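Long-range contacts in DegQ (Legionella pneumophila, PDB 4YO1), which probably cleaves periplasmic proteins as an HtrA-family serine endopeptidase, represented here by its protease domain and first PDZ domain: residues 28-33 with 152-157; 122-127 with 237-242. The protein carries 1 engineered substitution. All coordinates share one frame; numbering follows the deposited sequence.

Contact 1: residues 28-33 with 152-157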
ATOM      1  N   ASN A  28       4.510 -13.596 -17.891  1.00 55.85           N
ATOM      2  CA  ASN A  28       5.599 -14.545 -17.944  1.00 56.62           C
ATOM      3  C   ASN A  28       5.870 -15.246 -16.611  1.00 54.39           C
ATOM      4  O   ASN A  28       6.206 -16.424 -16.579  1.00 54.34           O
ATOM      5  CB  ASN A  28       6.840 -13.829 -18.455  1.00 58.08           C
ATOM      6  CG  ASN A  28       6.560 -13.017 -19.711  1.00 61.73           C
ATOM      7  OD1 ASN A  28       7.037 -11.890 -19.859  1.00 62.45           O
ATOM      8  ND2 ASN A  28       5.774 -13.588 -20.620  1.00 63.92           N
ATOM      9  N   ALA A  29       5.719 -14.521 -15.512  1.00 53.11           N
ATOM     10  CA  ALA A  29       5.893 -15.112 -14.194  1.00 50.71           C
ATOM     11  C   ALA A  29       4.794 -16.115 -13.864  1.00 52.74           C
ATOM     12  O   ALA A  29       5.089 -17.209 -13.398  1.00 52.48           O
ATOM     13  CB  ALA A  29       5.945 -14.035 -13.143  1.00 48.59           C
ATOM     14  N   MET A  30       3.539 -15.742 -14.119  1.00 56.32           N
ATOM     15  CA  MET A  30       2.366 -16.554 -13.746  1.00 60.15           C
ATOM     16  C   MET A  30       2.455 -18.091 -13.797  1.00 62.77           C
ATOM     17  O   MET A  30       2.172 -18.737 -12.789  1.00 64.61           O
ATOM     18  CB  MET A  30       1.100 -16.097 -14.487  1.00 64.55           C
ATOM     19  CG  MET A  30       0.494 -14.825 -13.949  1.00 64.41           C
ATOM     20  SD  MET A  30       0.936 -14.607 -12.230  1.00 73.37           S
ATOM     21  CE  MET A  30       1.462 -12.895 -12.255  1.00156.71           C
ATOM     22  N   PRO A  31       2.829 -18.678 -14.955  1.00 62.86           N
ATOM     23  CA  PRO A  31       2.784 -20.142 -15.089  1.00 63.66           C
ATOM     24  C   PRO A  31       3.498 -20.920 -13.981  1.00 60.96           C
ATOM     25  O   PRO A  31       3.066 -22.013 -13.620  1.00 62.88           O
ATOM     26  CB  PRO A  31       3.497 -20.385 -16.423  1.00 65.69           C
ATOM     27  CG  PRO A  31       3.265 -19.157 -17.195  1.00 66.52           C
ATOM     28  CD  PRO A  31       3.321 -18.046 -16.194  1.00 64.15           C
ATOM     29  N   ALA A  32       4.573 -20.349 -13.451  1.00 56.86           N
ATOM     30  CA  ALA A  32       5.400 -21.022 -12.461  1.00 53.57           C
ATOM     31  C   ALA A  32       4.779 -20.991 -11.074  1.00 50.70           C
ATOM     32  O   ALA A  32       5.236 -21.686 -10.164  1.00 49.56           O
ATOM     33  CB  ALA A  32       6.764 -20.375 -12.417  1.00 51.22           C
ATOM     34  N   ILE A  33       3.754 -20.165 -10.905  1.00 49.47           N
ATOM     35  CA  ILE A  33       3.140 -20.008  -9.598  1.00 47.57           C
ATOM     36  C   ILE A  33       2.027 -21.015  -9.430  1.00 49.31           C
ATOM     37  O   ILE A  33       1.160 -21.147 -10.289  1.00 51.71           O
ATOM     38  CB  ILE A  33       2.624 -18.586  -9.369  1.00 46.57           C
ATOM     39  CG1 ILE A  33       3.802 -17.642  -9.172  1.00 44.13           C
ATOM     40  CG2 ILE A  33       1.742 -18.530  -8.135  1.00 46.50           C
ATOM     41  CD1 ILE A  33       4.350 -17.098 -10.443  1.00 45.48           C
ATOM     42  N   VAL A 152       6.819  -7.104  -6.710  1.00 38.07           N
ATOM     43  CA  VAL A 152       5.460  -7.625  -6.769  1.00 40.18           C
ATOM     44  C   VAL A 152       5.329  -9.014  -6.152  1.00 38.85           C
ATOM     45  O   VAL A 152       6.062  -9.937  -6.503  1.00 37.75           O
ATOM     46  CB  VAL A 152       4.916  -7.626  -8.205  1.00 44.50           C
ATOM     47  CG1 VAL A 152       3.769  -8.644  -8.365  1.00 46.40           C
ATOM     48  CG2 VAL A 152       4.454  -6.228  -8.595  1.00 45.98           C
ATOM     49  N   ALA A 153       4.380  -9.147  -5.233  1.00 39.26           N
ATOM     50  CA  ALA A 153       4.144 -10.404  -4.542  1.00 41.23           C
ATOM     51  C   ALA A 153       2.999 -11.166  -5.184  1.00 43.96           C
ATOM     52  O   ALA A 153       1.842 -10.792  -5.045  1.00 45.74           O
ATOM     53  CB  ALA A 153       3.837 -10.139  -3.084  1.00 42.59           C
ATOM     54  N   ILE A 154       3.323 -12.249  -5.877  1.00 47.03           N
ATOM     55  CA  ILE A 154       2.316 -13.048  -6.577  1.00 50.41           C
ATOM     56  C   ILE A 154       1.976 -14.322  -5.818  1.00 53.35           C
ATOM     57  O   ILE A 154       2.807 -14.863  -5.082  1.00 53.49           O
ATOM     58  CB  ILE A 154       2.799 -13.485  -7.963  1.00 50.73           C
ATOM     59  CG1 ILE A 154       3.574 -12.370  -8.645  1.00 49.88           C
ATOM     60  CG2 ILE A 154       1.623 -13.929  -8.824  1.00 53.07           C
ATOM     61  CD1 ILE A 154       4.314 -12.881  -9.854  1.00 51.36           C
ATOM     62  N   GLY A 155       0.754 -14.804  -6.012  1.00 56.57           N
ATOM     63  CA  GLY A 155       0.352 -16.070  -5.446  1.00 60.81           C
ATOM     64  C   GLY A 155      -0.786 -16.699  -6.220  1.00 66.85           C
ATOM     65  O   GLY A 155      -1.191 -16.206  -7.269  1.00 67.53           O
ATOM     66  N   ASN A 156      -1.298 -17.803  -5.693  1.00 72.37           N
ATOM     67  CA  ASN A 156      -2.399 -18.515  -6.313  1.00 77.72           C
ATOM     68  C   ASN A 156      -3.258 -19.146  -5.226  1.00 83.26           C
ATOM     69  O   ASN A 156      -3.188 -20.346  -5.008  1.00 83.62           O
ATOM     70  CB  ASN A 156      -1.852 -19.582  -7.263  1.00 78.92           C
ATOM     71  CG  ASN A 156      -2.935 -20.250  -8.083  1.00 82.11           C
ATOM     72  OD1 ASN A 156      -4.090 -19.830  -8.072  1.00 83.93           O
ATOM     73  ND2 ASN A 156      -2.560 -21.288  -8.818  1.00 83.34           N
ATOM     74  N   PRO A 157      -4.065 -18.330  -4.529  1.00 86.01           N
ATOM     75  CA  PRO A 157      -4.856 -18.847  -3.407  1.00 91.22           C
ATOM     76  C   PRO A 157      -6.093 -19.612  -3.873  1.00 96.91           C
ATOM     77  O   PRO A 157      -6.652 -20.403  -3.118  1.00 98.68           O
ATOM     78  CB  PRO A 157      -5.261 -17.578  -2.659  1.00 88.96           C
ATOM     79  CG  PRO A 157      -5.303 -16.527  -3.713  1.00 87.41           C
ATOM     80  CD  PRO A 157      -4.269 -16.884  -4.736  1.00 85.80           C
TER
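Ile154 spreads its two branches through a chi1 of -39°: CG1 stands opposite its own carbonyl carbon and CG2 opposite its own nitrogen, and of the two methyls CG2 meets Met30 while CD1 meets both Ala29 and the end of Met30. CG2 lies 3.5 Å from SD of Met30, while CD1, at the end of the longer branch, comes within 3.8 Å of Ala29 CB. The Met30 chain bends at chi2 and chi3, and its CE touches both Ile154 methyls, the side chains crossing at a slant. A flexible, unbranched methionine suits this place, and the small Ala29 is consistent with the helix end lying close to the strand. Ile33 works at the other end. Its CG2 packs 3.7 Å from Gly155 C. The same Ile33 CG2 is 3.8 Å from Asn156 CB. No hydrogen bond links the segments; the polar backbone of Asn156 is served elsewhere, its N by Ser77 OG and its O by Asn35 ND2. Close to Gly155 is Asn201, a predicted substrate-binding residue. The contact joins the turn that leads from helix 23-29 into the first strand of the N-terminal barrel to the first strand of the C-terminal barrel, a junction between the two six-stranded barrels of the chymotrypsin-like fold.

Contact 2: residues 122-127 with 237-242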
ATOM      1  N   THR A 122      13.888 -20.698   7.891  1.00 54.37           N
ATOM      2  CA  THR A 122      13.531 -19.821   6.774  1.00 50.35           C
ATOM      3  C   THR A 122      12.057 -19.971   6.385  1.00 52.99           C
ATOM      4  O   THR A 122      11.579 -19.291   5.474  1.00 52.38           O
ATOM      5  CB  THR A 122      14.392 -20.092   5.516  1.00 44.97           C
ATOM      6  OG1 THR A 122      14.106 -21.403   5.015  1.00 45.71           O
ATOM      7  CG2 THR A 122      15.867 -19.981   5.832  1.00 42.74           C
ATOM      8  N   ASP A 123      11.349 -20.860   7.082  1.00 55.64           N
ATOM      9  CA  ASP A 123       9.977 -21.233   6.736  1.00 56.40           C
ATOM     10  C   ASP A 123       9.856 -21.638   5.276  1.00 52.89           C
ATOM     11  O   ASP A 123       9.020 -21.119   4.542  1.00 53.77           O
ATOM     12  CB  ASP A 123       8.983 -20.116   7.061  1.00 59.82           C
ATOM     13  CG  ASP A 123       7.529 -20.566   6.911  1.00 64.53           C
ATOM     14  OD1 ASP A 123       7.269 -21.787   6.999  1.00 66.67           O
ATOM     15  OD2 ASP A 123       6.648 -19.705   6.697  1.00 65.64           O
ATOM     16  N   LEU A 124      10.695 -22.570   4.856  1.00 49.22           N
ATOM     17  CA  LEU A 124      10.663 -23.017   3.478  1.00 46.27           C
ATOM     18  C   LEU A 124      10.554 -24.529   3.422  1.00 46.02           C
ATOM     19  O   LEU A 124      11.021 -25.229   4.320  1.00 46.52           O
ATOM     20  CB  LEU A 124      11.912 -22.544   2.723  1.00 46.64           C
ATOM     21  CG  LEU A 124      12.048 -21.038   2.473  1.00 46.48           C
ATOM     22  CD1 LEU A 124      13.423 -20.685   1.903  1.00 45.44           C
ATOM     23  CD2 LEU A 124      10.938 -20.544   1.551  1.00 46.50           C
ATOM     24  N   ALA A 125       9.926 -25.025   2.365  1.00 46.15           N
ATOM     25  CA  ALA A 125       9.791 -26.453   2.168  1.00 50.63           C
ATOM     26  C   ALA A 125       9.824 -26.786   0.683  1.00 50.60           C
ATOM     27  O   ALA A 125       9.457 -25.953  -0.153  1.00 46.97           O
ATOM     28  CB  ALA A 125       8.512 -26.951   2.806  1.00 53.87           C
ATOM     29  N   VAL A 126      10.274 -27.998   0.362  1.00 53.40           N
ATOM     30  CA  VAL A 126      10.445 -28.402  -1.027  1.00 55.85           C
ATOM     31  C   VAL A 126       9.555 -29.590  -1.357  1.00 60.33           C
ATOM     32  O   VAL A 126       9.487 -30.554  -0.592  1.00 63.59           O
ATOM     33  CB  VAL A 126      11.899 -28.812  -1.321  1.00 56.70           C
ATOM     34  CG1 VAL A 126      12.075 -29.072  -2.809  1.00 57.56           C
ATOM     35  CG2 VAL A 126      12.868 -27.743  -0.843  1.00 54.82           C
ATOM     36  N   LEU A 127       8.874 -29.524  -2.496  1.00 60.58           N
ATOM     37  CA  LEU A 127       7.991 -30.606  -2.913  1.00 64.16           C
ATOM     38  C   LEU A 127       8.373 -31.089  -4.306  1.00 67.78           C
ATOM     39  O   LEU A 127       8.896 -30.320  -5.114  1.00 67.05           O
ATOM     40  CB  LEU A 127       6.533 -30.141  -2.917  1.00 63.08           C
ATOM     41  CG  LEU A 127       6.005 -29.336  -1.725  1.00 60.11           C
ATOM     42  CD1 LEU A 127       4.611 -28.829  -2.014  1.00 59.50           C
ATOM     43  CD2 LEU A 127       6.015 -30.141  -0.443  1.00 60.97           C
ATOM     44  N   ASN A 237      18.454 -16.340  -3.417  1.00 43.93           N
ATOM     45  CA  ASN A 237      19.755 -16.982  -3.328  1.00 44.48           C
ATOM     46  C   ASN A 237      19.746 -17.938  -2.155  1.00 45.31           C
ATOM     47  O   ASN A 237      19.999 -19.126  -2.308  1.00 48.35           O
ATOM     48  CB  ASN A 237      20.873 -15.953  -3.174  1.00 45.02           C
ATOM     49  CG  ASN A 237      21.183 -15.238  -4.469  1.00 45.89           C
ATOM     50  OD1 ASN A 237      20.865 -15.729  -5.551  1.00 48.43           O
ATOM     51  ND2 ASN A 237      21.804 -14.075  -4.367  1.00 44.84           N
ATOM     52  N   MET A 238      19.427 -17.405  -0.988  1.00 44.42           N
ATOM     53  CA  MET A 238      19.288 -18.193   0.226  1.00 45.28           C
ATOM     54  C   MET A 238      18.270 -19.308   0.048  1.00 45.86           C
ATOM     55  O   MET A 238      18.479 -20.429   0.503  1.00 47.67           O
ATOM     56  CB  MET A 238      18.845 -17.276   1.357  1.00 45.69           C
ATOM     57  CG  MET A 238      18.691 -17.920   2.710  1.00 46.00           C
ATOM     58  SD  MET A 238      18.716 -16.638   3.976  1.00 90.60           S
ATOM     59  CE  MET A 238      18.940 -17.644   5.443  1.00132.25           C
ATOM     60  N   ALA A 239      17.164 -18.994  -0.615  1.00 45.63           N
ATOM     61  CA  ALA A 239      16.116 -19.981  -0.842  1.00 48.12           C
ATOM     62  C   ALA A 239      16.645 -21.161  -1.642  1.00 53.36           C
ATOM     63  O   ALA A 239      16.414 -22.318  -1.285  1.00 55.72           O
ATOM     64  CB  ALA A 239      14.946 -19.351  -1.547  1.00 46.39           C
ATOM     65  N   LYS A 240      17.366 -20.867  -2.720  1.00 54.62           N
ATOM     66  CA  LYS A 240      17.904 -21.919  -3.565  1.00 55.50           C
ATOM     67  C   LYS A 240      18.972 -22.718  -2.833  1.00 55.02           C
ATOM     68  O   LYS A 240      19.061 -23.932  -2.999  1.00 55.95           O
ATOM     69  CB  LYS A 240      18.424 -21.356  -4.888  1.00 56.71           C
ATOM     70  CG  LYS A 240      17.316 -21.163  -5.916  1.00 57.93           C
ATOM     71  CD  LYS A 240      17.841 -20.812  -7.302  1.00 60.71           C
ATOM     72  CE  LYS A 240      18.641 -19.519  -7.271  1.00 61.69           C
ATOM     73  NZ  LYS A 240      19.047 -19.038  -8.621  1.00 63.85           N
ATOM     74  N   ASP A 241      19.756 -22.050  -1.997  1.00 53.86           N
ATOM     75  CA  ASP A 241      20.732 -22.769  -1.197  1.00 56.76           C
ATOM     76  C   ASP A 241      20.092 -23.834  -0.283  1.00 57.42           C
ATOM     77  O   ASP A 241      20.600 -24.954  -0.184  1.00 59.62           O
ATOM     78  CB  ASP A 241      21.628 -21.803  -0.411  1.00 58.74           C
ATOM     79  CG  ASP A 241      22.620 -21.054  -1.310  1.00 62.65           C
ATOM     80  OD1 ASP A 241      22.858 -21.506  -2.451  1.00 66.02           O
ATOM     81  OD2 ASP A 241      23.164 -20.008  -0.882  1.00 63.26           O
ATOM     82  N   VAL A 242      18.976 -23.514   0.369  1.00 54.90           N
ATOM     83  CA  VAL A 242      18.356 -24.501   1.254  1.00 53.25           C
ATOM     84  C   VAL A 242      17.697 -25.626   0.463  1.00 52.46           C
ATOM     85  O   VAL A 242      17.728 -26.781   0.885  1.00 54.11           O
ATOM     86  CB  VAL A 242      17.354 -23.886   2.301  1.00 47.72           C
ATOM     87  CG1 VAL A 242      17.846 -22.539   2.814  1.00 46.11           C
ATOM     88  CG2 VAL A 242      15.942 -23.782   1.747  1.00 47.83           C
TER
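Leu124 and Thr122 meet Ala239, Val242 and Met238 without a ring, amide or carboxylate between them, so there are no faces or edges to stack and the contact is made by methyl groups and one backbone CA. Leu124 makes the central contact, bearing on both Ala239 and Val242. Its CD1 points at the helix and lies 3.9 Å from the CA of Ala239 and 4.0 Å from CG2 of Val242, two positions three residues apart on the same side of the helix. The leucine and valine side chains cross at about a right angle. The single methyl of Ala239 leaves the helix backbone open to the leucine, while branched Val242 supplies a broader surface beside it.

Met238 adds a longer reach. With CG opposite its backbone nitrogen (chi1 -178°) and the chain extended beyond, it carries CE to within 3.9 Å of Thr122 CG2. Threonine fits here because its two branches part company: the methyl faces the helix, and OG1 is hydrogen-bonded to Asp119 OD2. Further along, Val126 continues the packing on Ala243 and Ile246 of helix 236-249.

Between Thr122 and Leu124 sits Asp123, a predicted member of the charge relay system, whose OD1 accepts a hydrogen bond from His93 N on the side away from the helix. Since nothing directional joins the segments, the helix is held against this strand by shape and by burial of apolar surface, while the polar work of the loop is done with other partners.

How the contacts relate
Both contacts are buried and apolar, and neither has a hydrogen bond between its segments, yet they hold different elements. Contact 1 spans the two barrels of the protease domain, whereas contact 2 seats helix 236-249, which follows the last strand of the C-terminal barrel, on strand 124-128 of the N-terminal barrel. Their centres are about 17 Å apart and they do not touch. Contact 2 lies near the middle of the chain and contact 1 well away from it. Contact 1 sets the end of a helix and its 3-10 turn against a strand; contact 2 sets the side of a helix against a strand and the loop before it. Along the chain their segments alternate.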